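Local coordinates for protein beta-galactosidase (Streptococcus pneumoniae, PDB 4CUA) that hydrolyses terminal beta-galactosides and, through the carbohydrate-binding module described here, probably recognises galactose-containing glycans, at residues N47-N53 against R169-T174; L17-S23 against S60-G66; P92-E98 against R159-A165; L79-E85 against A142-F148. One frame throughout, in Å; residues are numbered along the deposited sequence.

Contact 1. Residues N47-N53 against R169-T174; sequences NRWTNWN and RGTSIT. With CA (calcium ion), chain C; EDO (1,2-ethanediol), chain D; EDO (1,2-ethanediol), chain F.
Thr174 OG1 is gripped twice: it donates to Asn47 O at 2.8 Å, from a position tilted out of the carbonyl plane, and it takes a hydrogen bond from the backbone N of Ser40. The same two residues meet again at the calcium ion, where Asn47 OD1 binds at 2.3 Å and Thr174 O at 2.4 Å. With CG trans to the backbone N (chi1 -178°), the Asn47 amide swings its oxygen over to the metal, and Asn33, Asp36, Leu38 and Glu175 complete the site. Next to the ion the chains form a short antiparallel pair, Trp49 opposite Ile173 and Thr50 opposite Ser172. Trp49 turns its six-membered ring back along the partner strand, and CE3 packs on Ile173 CD1 at 4.2 Å; its indole NH serves Asp24.

Beyond Thr50, whose OG1 closes an ST turn with Trp52 N and is also bonded to Asp29, side chains replace part of the strand pairing. Asn51 OD1 receives Thr171 N in a nearly straight bond of 2.8 Å (168° at the hydrogen), while a water joins Asn51 ND2 to Thr171 OG1. At the exposed end Asn53 N gives a backbone bond of 3.0 Å to Arg169 O, and Arg169 runs alongside Trp52: the guanidinium turns one face to Trp52 CZ2, 3.5 Å from NH1, but the planes are 55° apart and do not stack. Arg169 NH2 makes a weak bond to Asn53 OD1, backed by a bridging water. Among the side chains, then, metal and hydroxyl bonds pin the buried end, consistent with a structural calcium, whereas water and a weak bond finish the surface end.

Contact 2. Residues L17-S23 against S60-G66; sequences LPLAFAS and SVGVLFG. With EDO (1,2-ethanediol), chain E.
Phe21 carries CG between its backbone N and carbonyl carbon (chi1 61°), which folds the ring across onto the backbone of Gly62; Ser23 uses the same kind of torsion (chi1 55°) to bring OG up to Ser60 N. Phe21 lies in strand 19-22, which pairs antiparallel with 60-64 within the beta-sandwich of the galactose-binding-domain type, and Ser23 follows at its end. Leu19 with Leu64 and Phe21 with Gly62 are the hydrogen-bonded pairs, and the bond from Leu64 N to Leu19 O is straight at 2.9 Å.

Glycine on the neighbouring strand offers bare backbone to an aromatic ring here. Gly62 CA sits 3.9 Å from the centroid of the Phe21 ring and only 19° off its normal, a CH-pi contact over the face, while Leu64 N lies at the ring edge. Phe122 also stacks on Phe21, so the ring is held by more than the strand beneath it. On the other face of the pair Ala20 and Ala22 accompany Val61 and Val63, and Trp49 packs on Ala22 and Val61.

Where the pairing begins, a cis peptide precedes Pro18, and Leu17 CD2 reaches across to Leu64 CD2 at 3.8 Å, the two branched chains crossing obliquely. At the opposite end the serines close the pair by two bonds: Ser23 N gives to Ser60 O, and Ser60 N gives to Ser23 OG at 2.9 Å. Ser60 OG turns instead to a 1,2-ethanediol molecule, probably from the crystallisation liquor, whose O2 lies 2.7 Å away and also at the edge of the Phe21 ring.

Contact 3. Residues P92-E98 against R159-A165; sequences PKSYVIE and RIRMVKA. With EDO (1,2-ethanediol), chain E.
From Ser94 opposite Val163 to Glu98 opposite Arg159, the two strands run antiparallel, with axes 4.7 Å apart and N-to-C directions 163° apart. The pair is part of the curled antiparallel sheet of a galactose-binding-type beta-sandwich, and it shows how one strand pair can serve a charged face and an apolar one. On the charged face Glu98, Arg159 and Arg161 make a salt-bridge network. In the Glu98 conformer described, one of two deposited, OE1 accepts from Arg161 NE at 2.8 Å on its syn side and from Arg159 NE at 3.2 Å on its anti side, the donors arriving from opposite faces of the carboxylate plane. OE2 also pairs with Arg161 NH2, although that separation is too short to be taken literally. Since these bonds hold for this conformer, the network may be only partly formed. A bend at chi3 (52°) brings the Arg161 guanidinium back over Val96, whose CB lies against one face. Second partners probably share the charge: Glu58 pairs with Arg161, and Trp128 makes a cation-pi contact with Arg159.

The other face is apolar. Ile97 CG1 meets Ile160 CG1 at 3.9 Å, and Tyr95 lays its CB against CG of Met162, a selenomethionine here. Pro92, at the strand end, closes this row, with its CB 3.7 Å from Met162 CB and 3.1 Å from Val163 O.

Contact 4. Residues L79-E85 against A142-F148; sequences LSVGFHE and AGEMNHF
Leu79 and Val81 turn toward the inside of the fold with Asn146 and Phe148, and this is the close-fitting half of the contact. Leu79 with Phe148 and Val81 with Asn146 are hydrogen-bonded antiparallel pairs; Phe148 N reaches Leu79 O at 2.8 Å. Phe148 CG stands opposite its carbonyl carbon and beside the backbone N (chi1 -56°), which lays the ring edge along the partner strand: CD2 comes to 3.3 Å from Leu79 O, and CE2 to 3.9 Å from Val81 CG2. The Phe83 ring joins them, touching Ile173 and Met162. Asn146 meets its rim with the amide turned 79° from the ring plane, ND2 lying 3.8 Å from Phe83 CD2. That nitrogen bonds to Lys141 O, while its links to Val81 O and Glu144 O are weak.

The opposite face is less firmly tied. His147 ND1 donates to Ser80 OG at 2.8 Å, but the serine has two deposited conformers, so the bond need not be permanent. Met145, a selenomethionine bent at chi2 and chi3, curls its selenium back to 3.6 Å from Gly82 CA, where the glycine presents only backbone. Gly143 N gives a 2.9 Å bond to Phe83 O, and Glu85 lays its chain over Ala142 CB, with CG at 3.5 Å; Glu144 points its CB away and is exposed. With Tyr95 against Phe148 and Ile173 against Val81 adding to the buried side, the arrangement is that of a sheet in a beta-sandwich of the galactose-binding-domain type: one face in the hydrophobic core, the other toward the surface.

From the N terminus, contact 2 closes first, bringing 60-66 back beside 17-23. Before it closes, 47-53 has already opened contact 1, so these two cross; contact 1 is completed only at 169-174, near the C terminus, and its long span encloses both remaining contacts. Within that span 79-85 opens contact 4 and 92-98 opens contact 3; their partners follow in the same order, 142-148 then 159-165, so contacts 3 and 4 also cross. Strand 58-67 joins contact 2 to contact 3 through strand 157-163, strand 172-177 joins contact 1 to contact 4, and Trp49 and Met162 bring contact 1 against contacts 2 and 3.

Contact 1. Residues N47-N53 against R169-T174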
# COMPACT_ATOMS: atom_id res chain seq x y z
N ASN A 47 -2.61 -9.40 11.96
CA ASN A 47 -2.44 -7.97 11.67
C ASN A 47 -2.05 -7.81 10.19
O ASN A 47 -0.94 -8.13 9.79
CB ASN A 47 -1.32 -7.36 12.52
CG ASN A 47 -1.17 -5.88 12.26
OD1 ASN A 47 -0.37 -5.47 11.40
ND2 ASN A 47 -1.95 -5.09 12.94
N ARG A 48 -3.02 -7.47 9.37
CA ARG A 48 -2.81 -7.45 7.94
C ARG A 48 -3.92 -6.74 7.23
O ARG A 48 -5.06 -6.73 7.72
CB ARG A 48 -2.62 -8.86 7.42
CG ARG A 48 -3.72 -9.82 7.83
CD ARG A 48 -3.47 -11.18 7.26
NE ARG A 48 -4.44 -12.19 7.68
CZ ARG A 48 -4.32 -12.95 8.76
NH1 ARG A 48 -3.34 -12.83 9.62
NH2 ARG A 48 -5.29 -13.85 9.02
N TRP A 49 -3.61 -6.14 6.06
CA TRP A 49 -4.60 -5.88 5.05
C TRP A 49 -4.69 -7.11 4.18
O TRP A 49 -3.68 -7.75 3.88
CB TRP A 49 -4.19 -4.71 4.17
CG TRP A 49 -5.03 -4.62 2.92
CD1 TRP A 49 -6.18 -3.97 2.80
CD2 TRP A 49 -4.75 -5.23 1.65
NE1 TRP A 49 -6.67 -4.10 1.53
CE2 TRP A 49 -5.83 -4.90 0.81
CE3 TRP A 49 -3.74 -6.02 1.17
CZ2 TRP A 49 -5.89 -5.31 -0.53
CZ3 TRP A 49 -3.79 -6.42 -0.18
CH2 TRP A 49 -4.86 -6.06 -0.99
N THR A 50 -5.91 -7.48 3.79
CA THR A 50 -6.08 -8.45 2.70
C THR A 50 -7.29 -8.02 1.92
O THR A 50 -8.09 -7.23 2.38
CB THR A 50 -6.31 -9.89 3.19
OG1 THR A 50 -7.68 -10.06 3.54
CG2 THR A 50 -5.45 -10.32 4.36
N ASN A 51 -7.40 -8.62 0.73
CA ASN A 51 -8.66 -8.56 -0.05
C ASN A 51 -9.21 -10.00 -0.14
O ASN A 51 -9.82 -10.35 -1.16
CB ASN A 51 -8.52 -7.89 -1.36
CG ASN A 51 -7.56 -8.57 -2.30
OD1 ASN A 51 -6.78 -9.42 -1.88
ND2 ASN A 51 -7.57 -8.15 -3.59
N TRP A 52 -9.05 -10.77 0.91
CA TRP A 52 -9.52 -12.16 0.98
C TRP A 52 -11.03 -12.19 0.70
O TRP A 52 -11.79 -11.51 1.30
CB TRP A 52 -9.18 -12.76 2.33
CG TRP A 52 -9.69 -14.15 2.50
CD1 TRP A 52 -9.09 -15.31 2.06
CD2 TRP A 52 -10.87 -14.54 3.21
NE1 TRP A 52 -9.87 -16.39 2.42
CE2 TRP A 52 -10.93 -15.95 3.15
CE3 TRP A 52 -11.87 -13.86 3.86
CZ2 TRP A 52 -12.01 -16.68 3.70
CZ3 TRP A 52 -12.95 -14.60 4.43
CH2 TRP A 52 -12.99 -15.98 4.33
N ASN A 53 -11.40 -13.07 -0.22
CA ASN A 53 -12.78 -13.33 -0.60
C ASN A 53 -13.51 -12.10 -1.12
O ASN A 53 -14.74 -12.04 -1.02
CB ASN A 53 -13.51 -13.99 0.54
CG ASN A 53 -14.79 -14.67 0.09
OD1 ASN A 53 -14.81 -15.22 -1.00
ND2 ASN A 53 -15.84 -14.58 0.90
N ARG A 169 -7.29 -16.86 -2.34
CA ARG A 169 -8.52 -16.11 -2.36
C ARG A 169 -8.25 -14.58 -2.11
O ARG A 169 -9.18 -13.77 -2.05
CB ARG A 169 -9.49 -16.69 -1.33
CG ARG A 169 -9.97 -18.14 -1.66
CD ARG A 169 -10.79 -18.73 -0.56
NE ARG A 169 -12.15 -18.14 -0.54
CZ ARG A 169 -13.04 -18.36 0.43
NH1 ARG A 169 -12.79 -19.17 1.43
NH2 ARG A 169 -14.24 -17.78 0.32
N GLY A 170 -6.97 -14.21 -1.98
CA GLY A 170 -6.61 -12.80 -1.88
C GLY A 170 -5.14 -12.61 -1.70
O GLY A 170 -4.39 -13.57 -1.54
N THR A 171 -4.78 -11.31 -1.71
CA THR A 171 -3.43 -10.81 -1.46
C THR A 171 -3.41 -10.33 -0.03
O THR A 171 -4.44 -9.94 0.52
CB THR A 171 -3.08 -9.70 -2.43
OG1 THR A 171 -3.17 -10.27 -3.75
CG2 THR A 171 -1.64 -9.22 -2.23
N SER A 172 -2.24 -10.37 0.57
CA SER A 172 -2.10 -10.04 1.97
C SER A 172 -0.78 -9.33 2.33
O SER A 172 0.29 -9.77 1.96
CB SER A 172 -2.20 -11.32 2.79
OG SER A 172 -2.07 -11.13 4.19
N ILE A 173 -0.88 -8.31 3.16
CA ILE A 173 0.25 -7.47 3.59
C ILE A 173 0.11 -7.16 5.07
O ILE A 173 -0.88 -6.58 5.49
CB ILE A 173 0.27 -6.16 2.81
CG1 ILE A 173 0.54 -6.39 1.33
CG2 ILE A 173 1.33 -5.20 3.38
CD1 ILE A 173 0.32 -5.14 0.47
N THR A 174 1.16 -7.49 5.85
CA THR A 174 1.14 -7.11 7.29
C THR A 174 1.62 -5.65 7.54
O THR A 174 1.11 -5.00 8.41
CB THR A 174 1.88 -8.09 8.16
OG1 THR A 174 1.79 -7.66 9.52
CG2 THR A 174 3.29 -8.31 7.79
CA CA C . 0.87 -3.82 10.43
C1 EDO D . -6.78 -14.38 5.62
O1 EDO D . -6.62 -15.20 6.76
C2 EDO D . -7.74 -13.23 5.84
O2 EDO D . -7.14 -12.34 6.84
C1 EDO F . -6.97 -7.41 12.27
O1 EDO F . -7.62 -6.36 11.60
C2 EDO F . -6.77 -8.59 11.33
O2 EDO F . -5.81 -8.28 10.29
O HOH W 1 -5.07 -8.61 -5.16
O HOH W 2 -13.01 -16.69 -2.71

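Contact 2. Residues L17-S23 against S60-G66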
# COMPACT_ATOMS: atom_id res chain seq x y z
N LEU A 17 -2.62 11.96 8.64
CA LEU A 17 -1.65 11.59 7.63
C LEU A 17 -0.31 11.35 8.26
O LEU A 17 0.05 12.06 9.26
CB LEU A 17 -1.55 12.73 6.58
CG LEU A 17 -2.82 13.08 5.85
CD1 LEU A 17 -2.76 14.46 5.20
CD2 LEU A 17 -3.17 12.02 4.84
N PRO A 18 0.47 10.43 7.76
CA PRO A 18 0.23 9.63 6.55
C PRO A 18 -0.89 8.63 6.79
O PRO A 18 -1.15 8.19 7.91
CB PRO A 18 1.53 8.92 6.28
CG PRO A 18 2.45 9.25 7.40
CD PRO A 18 1.84 10.28 8.25
N LEU A 19 -1.59 8.33 5.70
CA LEU A 19 -2.77 7.46 5.73
C LEU A 19 -2.57 6.39 4.69
O LEU A 19 -2.25 6.68 3.54
CB LEU A 19 -4.01 8.27 5.31
CG LEU A 19 -5.35 7.60 5.08
CD1 LEU A 19 -5.88 7.07 6.40
CD2 LEU A 19 -6.32 8.67 4.57
N ALA A 20 -2.74 5.15 5.10
CA ALA A 20 -2.83 4.02 4.15
C ALA A 20 -4.20 3.99 3.53
O ALA A 20 -5.24 4.31 4.15
CB ALA A 20 -2.56 2.71 4.88
N PHE A 21 -4.26 3.58 2.27
CA PHE A 21 -5.54 3.47 1.56
C PHE A 21 -5.46 2.22 0.67
O PHE A 21 -4.39 1.73 0.32
CB PHE A 21 -5.82 4.74 0.74
CG PHE A 21 -4.78 5.02 -0.35
CD1 PHE A 21 -4.89 4.48 -1.61
CD2 PHE A 21 -3.69 5.88 -0.11
CE1 PHE A 21 -3.99 4.76 -2.59
CE2 PHE A 21 -2.78 6.13 -1.08
CZ PHE A 21 -2.91 5.55 -2.32
N ALA A 22 -6.64 1.69 0.32
CA ALA A 22 -6.75 0.55 -0.56
C ALA A 22 -7.93 0.70 -1.45
O ALA A 22 -8.91 1.35 -1.09
CB ALA A 22 -6.88 -0.72 0.22
N SER A 23 -7.85 0.11 -2.64
CA SER A 23 -9.03 0.14 -3.53
C SER A 23 -10.21 -0.64 -2.91
O SER A 23 -11.37 -0.26 -3.06
CB SER A 23 -8.62 -0.49 -4.85
OG SER A 23 -8.09 -1.76 -4.72
N SER A 60 -5.23 -2.43 -4.95
CA SER A 60 -4.04 -1.62 -4.65
C SER A 60 -4.10 -1.22 -3.20
O SER A 60 -5.15 -1.03 -2.58
CB SER A 60 -3.99 -0.40 -5.54
OG SER A 60 -5.15 0.39 -5.55
N VAL A 61 -2.90 -1.06 -2.65
CA VAL A 61 -2.62 -0.52 -1.32
C VAL A 61 -1.59 0.59 -1.47
O VAL A 61 -0.58 0.37 -2.16
CB VAL A 61 -2.03 -1.62 -0.43
CG1 VAL A 61 -1.51 -1.06 0.88
CG2 VAL A 61 -3.10 -2.71 -0.15
N GLY A 62 -1.81 1.72 -0.84
CA GLY A 62 -0.85 2.77 -0.93
C GLY A 62 -0.84 3.64 0.28
O GLY A 62 -1.53 3.34 1.28
N VAL A 63 0.05 4.65 0.25
CA VAL A 63 0.20 5.62 1.32
C VAL A 63 0.06 7.01 0.74
O VAL A 63 0.70 7.29 -0.25
CB VAL A 63 1.55 5.43 2.05
CG1 VAL A 63 1.70 6.50 3.12
CG2 VAL A 63 1.63 4.02 2.65
N LEU A 64 -0.75 7.81 1.39
CA LEU A 64 -0.95 9.22 1.14
C LEU A 64 -0.14 9.98 2.19
O LEU A 64 -0.41 9.81 3.38
CB LEU A 64 -2.42 9.60 1.26
CG LEU A 64 -2.78 11.06 1.11
CD1 LEU A 64 -2.31 11.56 -0.28
CD2 LEU A 64 -4.30 11.21 1.25
N PHE A 65 0.83 10.75 1.76
CA PHE A 65 1.82 11.31 2.71
C PHE A 65 1.36 12.51 3.47
O PHE A 65 0.51 13.30 3.05
CB PHE A 65 3.10 11.65 1.97
CG PHE A 65 3.72 10.47 1.32
CD1 PHE A 65 4.13 9.36 2.05
CD2 PHE A 65 3.83 10.37 -0.05
CE1 PHE A 65 4.67 8.26 1.46
CE2 PHE A 65 4.34 9.26 -0.65
CZ PHE A 65 4.77 8.16 0.08
N GLY A 66 1.99 12.71 4.65
CA GLY A 66 1.71 13.90 5.42
C GLY A 66 3.03 14.42 5.99
O GLY A 66 4.00 13.75 6.03
C1 EDO E . -7.79 3.18 -5.87
O1 EDO E . -9.05 2.99 -5.43
C2 EDO E . -6.90 3.32 -4.56
O2 EDO E . -5.66 2.98 -4.88

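Contact 3. Residues P92-E98 against R159-A165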
# COMPACT_ATOMS: atom_id res chain seq x y z
N PRO A 92 1.09 -11.56 -4.20
CA PRO A 92 0.35 -11.53 -5.47
C PRO A 92 1.16 -12.20 -6.59
O PRO A 92 2.38 -12.32 -6.49
CB PRO A 92 0.21 -10.06 -5.75
CG PRO A 92 1.40 -9.40 -5.02
CD PRO A 92 1.66 -10.27 -3.84
N LYS A 93 0.48 -12.60 -7.65
CA LYS A 93 1.21 -13.14 -8.79
C LYS A 93 1.78 -12.04 -9.69
O LYS A 93 2.70 -12.33 -10.44
CB LYS A 93 0.31 -14.07 -9.62
CG LYS A 93 -0.87 -13.42 -10.32
CD LYS A 93 -1.62 -14.43 -11.21
CE LYS A 93 -2.82 -13.81 -11.87
NZ LYS A 93 -3.41 -14.85 -12.84
N SER A 94 1.24 -10.83 -9.68
CA SER A 94 1.76 -9.76 -10.47
C SER A 94 1.45 -8.46 -9.75
O SER A 94 0.55 -8.42 -8.90
CB SER A 94 1.13 -9.80 -11.88
OG SER A 94 -0.25 -9.45 -11.88
N TYR A 95 2.19 -7.41 -10.06
CA TYR A 95 2.00 -6.10 -9.45
C TYR A 95 2.60 -4.99 -10.27
O TYR A 95 3.45 -5.22 -11.16
CB TYR A 95 2.64 -6.06 -8.02
CG TYR A 95 4.15 -6.25 -8.11
CD1 TYR A 95 4.71 -7.49 -8.12
CD2 TYR A 95 4.98 -5.17 -8.19
CE1 TYR A 95 6.10 -7.67 -8.26
CE2 TYR A 95 6.36 -5.34 -8.33
CZ TYR A 95 6.88 -6.59 -8.34
OH TYR A 95 8.27 -6.74 -8.51
N VAL A 96 2.18 -3.79 -10.01
CA VAL A 96 2.74 -2.60 -10.56
C VAL A 96 2.83 -1.60 -9.42
O VAL A 96 1.87 -1.40 -8.67
CB VAL A 96 1.86 -1.96 -11.62
CG1 VAL A 96 2.43 -0.65 -12.12
CG2 VAL A 96 1.70 -2.95 -12.76
N ILE A 97 3.98 -0.95 -9.28
CA ILE A 97 4.13 0.16 -8.34
C ILE A 97 3.99 1.49 -9.07
O ILE A 97 4.64 1.71 -10.13
CB ILE A 97 5.48 0.08 -7.58
CG1 ILE A 97 5.58 -1.22 -6.80
CG2 ILE A 97 5.69 1.28 -6.69
CD1 ILE A 97 6.93 -1.55 -6.24
N GLU A 98 3.16 2.37 -8.55
CA GLU A 98 2.71 3.59 -9.22
C GLU A 98 2.78 4.76 -8.31
O GLU A 98 2.67 4.59 -7.09
CB GLU A 98 1.24 3.38 -9.69
CG GLU A 98 1.16 2.33 -10.76
CD GLU A 98 -0.25 1.88 -11.12
OE1 GLU A 98 -1.11 1.67 -10.23
OE2 GLU A 98 -0.50 1.72 -12.32
N ARG A 159 1.34 3.76 -4.57
CA ARG A 159 0.59 2.54 -4.33
C ARG A 159 1.19 1.36 -5.06
O ARG A 159 1.94 1.50 -6.06
CB ARG A 159 -0.88 2.66 -4.68
CG ARG A 159 -1.19 2.67 -6.18
CD ARG A 159 -2.66 3.00 -6.40
NE ARG A 159 -2.94 2.87 -7.83
CZ ARG A 159 -4.15 3.13 -8.34
NH1 ARG A 159 -5.16 3.46 -7.54
NH2 ARG A 159 -4.32 3.01 -9.64
N ILE A 160 0.89 0.18 -4.56
CA ILE A 160 1.22 -1.06 -5.18
C ILE A 160 -0.12 -1.75 -5.55
O ILE A 160 -0.93 -2.01 -4.74
CB ILE A 160 2.23 -1.92 -4.37
CG1 ILE A 160 2.60 -3.16 -5.12
CG2 ILE A 160 1.69 -2.25 -2.97
CD1 ILE A 160 3.69 -4.01 -4.51
N ARG A 161 -0.27 -2.01 -6.86
CA ARG A 161 -1.51 -2.55 -7.44
C ARG A 161 -1.23 -3.97 -7.87
O ARG A 161 -0.28 -4.26 -8.66
CB ARG A 161 -1.91 -1.64 -8.60
CG ARG A 161 -3.19 -2.10 -9.30
CD ARG A 161 -3.74 -1.03 -10.17
NE ARG A 161 -2.76 -0.46 -11.11
CZ ARG A 161 -2.37 -1.02 -12.25
NH1 ARG A 161 -2.90 -2.16 -12.68
NH2 ARG A 161 -1.48 -0.39 -12.98
N MSE A 162 -2.02 -4.90 -7.35
CA MSE A 162 -1.64 -6.29 -7.27
C MSE A 162 -2.73 -7.28 -7.64
O MSE A 162 -3.87 -7.09 -7.25
CB MSE A 162 -1.32 -6.66 -5.81
CG MSE A 162 -0.14 -5.82 -5.30
SE MSE A 162 0.04 -5.97 -3.34
CE MSE A 162 -1.60 -5.04 -2.84
N VAL A 163 -2.39 -8.30 -8.40
CA VAL A 163 -3.36 -9.35 -8.72
C VAL A 163 -3.06 -10.56 -7.88
O VAL A 163 -1.90 -11.04 -7.82
CB VAL A 163 -3.30 -9.73 -10.21
CG1 VAL A 163 -4.40 -10.73 -10.48
CG2 VAL A 163 -3.51 -8.52 -11.07
N LYS A 164 -4.07 -11.13 -7.21
CA LYS A 164 -3.85 -12.29 -6.39
C LYS A 164 -3.37 -13.51 -7.13
O LYS A 164 -3.64 -13.63 -8.33
CB LYS A 164 -5.12 -12.68 -5.64
CG LYS A 164 -6.17 -13.33 -6.53
CD LYS A 164 -7.31 -13.90 -5.71
CE LYS A 164 -8.22 -14.79 -6.59
NZ LYS A 164 -7.50 -15.99 -7.13
N ALA A 165 -2.73 -14.40 -6.41
CA ALA A 165 -2.29 -15.67 -6.98
C ALA A 165 -3.55 -16.49 -7.28
O ALA A 165 -4.52 -16.48 -6.54
CB ALA A 165 -1.40 -16.38 -6.01
C1 EDO E . -7.79 3.18 -5.87
O1 EDO E . -9.05 2.99 -5.43
C2 EDO E . -6.90 3.32 -4.56
O2 EDO E . -5.66 2.98 -4.88
O HOH W 3 -3.24 2.85 -12.68

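Contact 4. Residues L79-E85 against A142-F148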
# COMPACT_ATOMS: atom_id res chain seq x y z
N LEU A 79 10.07 1.36 -1.49
CA LEU A 79 8.91 0.77 -0.83
C LEU A 79 9.30 -0.56 -0.34
O LEU A 79 9.94 -1.32 -1.01
CB LEU A 79 7.81 0.61 -1.87
CG LEU A 79 6.52 -0.10 -1.39
CD1 LEU A 79 5.78 0.65 -0.29
CD2 LEU A 79 5.61 -0.46 -2.59
N SER A 80 8.88 -0.89 0.89
CA SER A 80 9.06 -2.24 1.41
C SER A 80 7.69 -2.79 1.80
O SER A 80 6.89 -2.09 2.37
CB SER A 80 9.96 -2.26 2.64
OG SER A 80 11.22 -1.68 2.38
N VAL A 81 7.48 -4.07 1.49
CA VAL A 81 6.18 -4.72 1.73
C VAL A 81 6.38 -6.07 2.33
O VAL A 81 7.01 -6.96 1.76
CB VAL A 81 5.39 -4.90 0.43
CG1 VAL A 81 4.00 -5.48 0.70
CG2 VAL A 81 5.29 -3.63 -0.34
N GLY A 82 5.78 -6.25 3.50
CA GLY A 82 5.78 -7.53 4.18
C GLY A 82 4.56 -8.34 3.78
O GLY A 82 3.50 -8.14 4.33
N PHE A 83 4.72 -9.22 2.83
CA PHE A 83 3.63 -10.10 2.46
C PHE A 83 3.39 -11.16 3.50
O PHE A 83 4.34 -11.75 4.06
CB PHE A 83 3.90 -10.71 1.06
CG PHE A 83 3.90 -9.70 -0.04
CD1 PHE A 83 2.72 -9.08 -0.44
CD2 PHE A 83 5.09 -9.29 -0.65
CE1 PHE A 83 2.74 -8.12 -1.45
CE2 PHE A 83 5.10 -8.32 -1.63
CZ PHE A 83 3.93 -7.74 -2.04
N HIS A 84 2.13 -11.53 3.70
CA HIS A 84 1.72 -12.59 4.57
C HIS A 84 1.04 -13.69 3.78
O HIS A 84 0.48 -13.43 2.77
CB HIS A 84 0.83 -12.01 5.71
CG HIS A 84 -0.14 -13.00 6.29
ND1 HIS A 84 -1.33 -13.29 5.68
CD2 HIS A 84 -0.08 -13.79 7.38
CE1 HIS A 84 -1.99 -14.19 6.38
NE2 HIS A 84 -1.25 -14.52 7.43
N GLU A 85 1.13 -14.91 4.27
CA GLU A 85 0.44 -16.01 3.60
C GLU A 85 -0.10 -17.00 4.60
O GLU A 85 0.51 -17.31 5.62
CB GLU A 85 1.35 -16.74 2.61
CG GLU A 85 2.45 -17.56 3.23
CD GLU A 85 3.26 -18.33 2.20
OE1 GLU A 85 2.90 -18.34 1.02
OE2 GLU A 85 4.29 -18.93 2.58
N ALA A 142 6.45 -14.31 0.94
CA ALA A 142 5.79 -14.06 2.17
C ALA A 142 6.77 -14.31 3.29
O ALA A 142 7.72 -15.08 3.15
CB ALA A 142 4.59 -14.96 2.35
N GLY A 143 6.54 -13.66 4.42
CA GLY A 143 7.31 -13.91 5.63
C GLY A 143 8.51 -13.00 5.85
O GLY A 143 9.31 -13.25 6.73
N GLU A 144 8.63 -11.95 5.06
CA GLU A 144 9.70 -11.00 5.20
C GLU A 144 9.31 -9.71 4.53
O GLU A 144 8.37 -9.71 3.70
CB GLU A 144 11.03 -11.53 4.60
CG GLU A 144 11.00 -11.66 3.10
CD GLU A 144 12.20 -12.41 2.51
OE1 GLU A 144 12.26 -13.61 2.65
OE2 GLU A 144 13.00 -11.75 1.82
N MSE A 145 10.04 -8.63 4.82
CA MSE A 145 9.87 -7.35 4.12
C MSE A 145 10.53 -7.44 2.78
O MSE A 145 11.74 -7.74 2.68
CB MSE A 145 10.50 -6.26 4.95
CG MSE A 145 9.92 -6.03 6.34
SE MSE A 145 7.98 -5.68 6.40
CE MSE A 145 7.98 -3.92 5.59
N ASN A 146 9.75 -7.26 1.72
CA ASN A 146 10.25 -7.34 0.33
C ASN A 146 10.56 -5.92 -0.09
O ASN A 146 9.72 -5.05 -0.04
CB ASN A 146 9.14 -7.89 -0.60
CG ASN A 146 8.92 -9.38 -0.44
OD1 ASN A 146 9.06 -10.13 -1.40
ND2 ASN A 146 8.57 -9.86 0.77
N HIS A 147 11.80 -5.67 -0.53
CA HIS A 147 12.25 -4.31 -0.77
C HIS A 147 12.29 -3.97 -2.26
O HIS A 147 12.76 -4.76 -3.05
CB HIS A 147 13.68 -4.17 -0.20
CG HIS A 147 13.75 -4.46 1.24
ND1 HIS A 147 13.20 -3.64 2.17
CD2 HIS A 147 14.25 -5.51 1.90
CE1 HIS A 147 13.38 -4.15 3.38
NE2 HIS A 147 14.04 -5.27 3.24
N PHE A 148 11.75 -2.81 -2.56
CA PHE A 148 11.68 -2.22 -3.89
C PHE A 148 12.35 -0.86 -3.90
O PHE A 148 12.30 -0.12 -2.92
CB PHE A 148 10.20 -2.01 -4.31
CG PHE A 148 9.37 -3.24 -4.26
CD1 PHE A 148 9.32 -4.15 -5.30
CD2 PHE A 148 8.59 -3.51 -3.13
CE1 PHE A 148 8.53 -5.29 -5.24
CE2 PHE A 148 7.80 -4.65 -3.08
CZ PHE A 148 7.75 -5.54 -4.13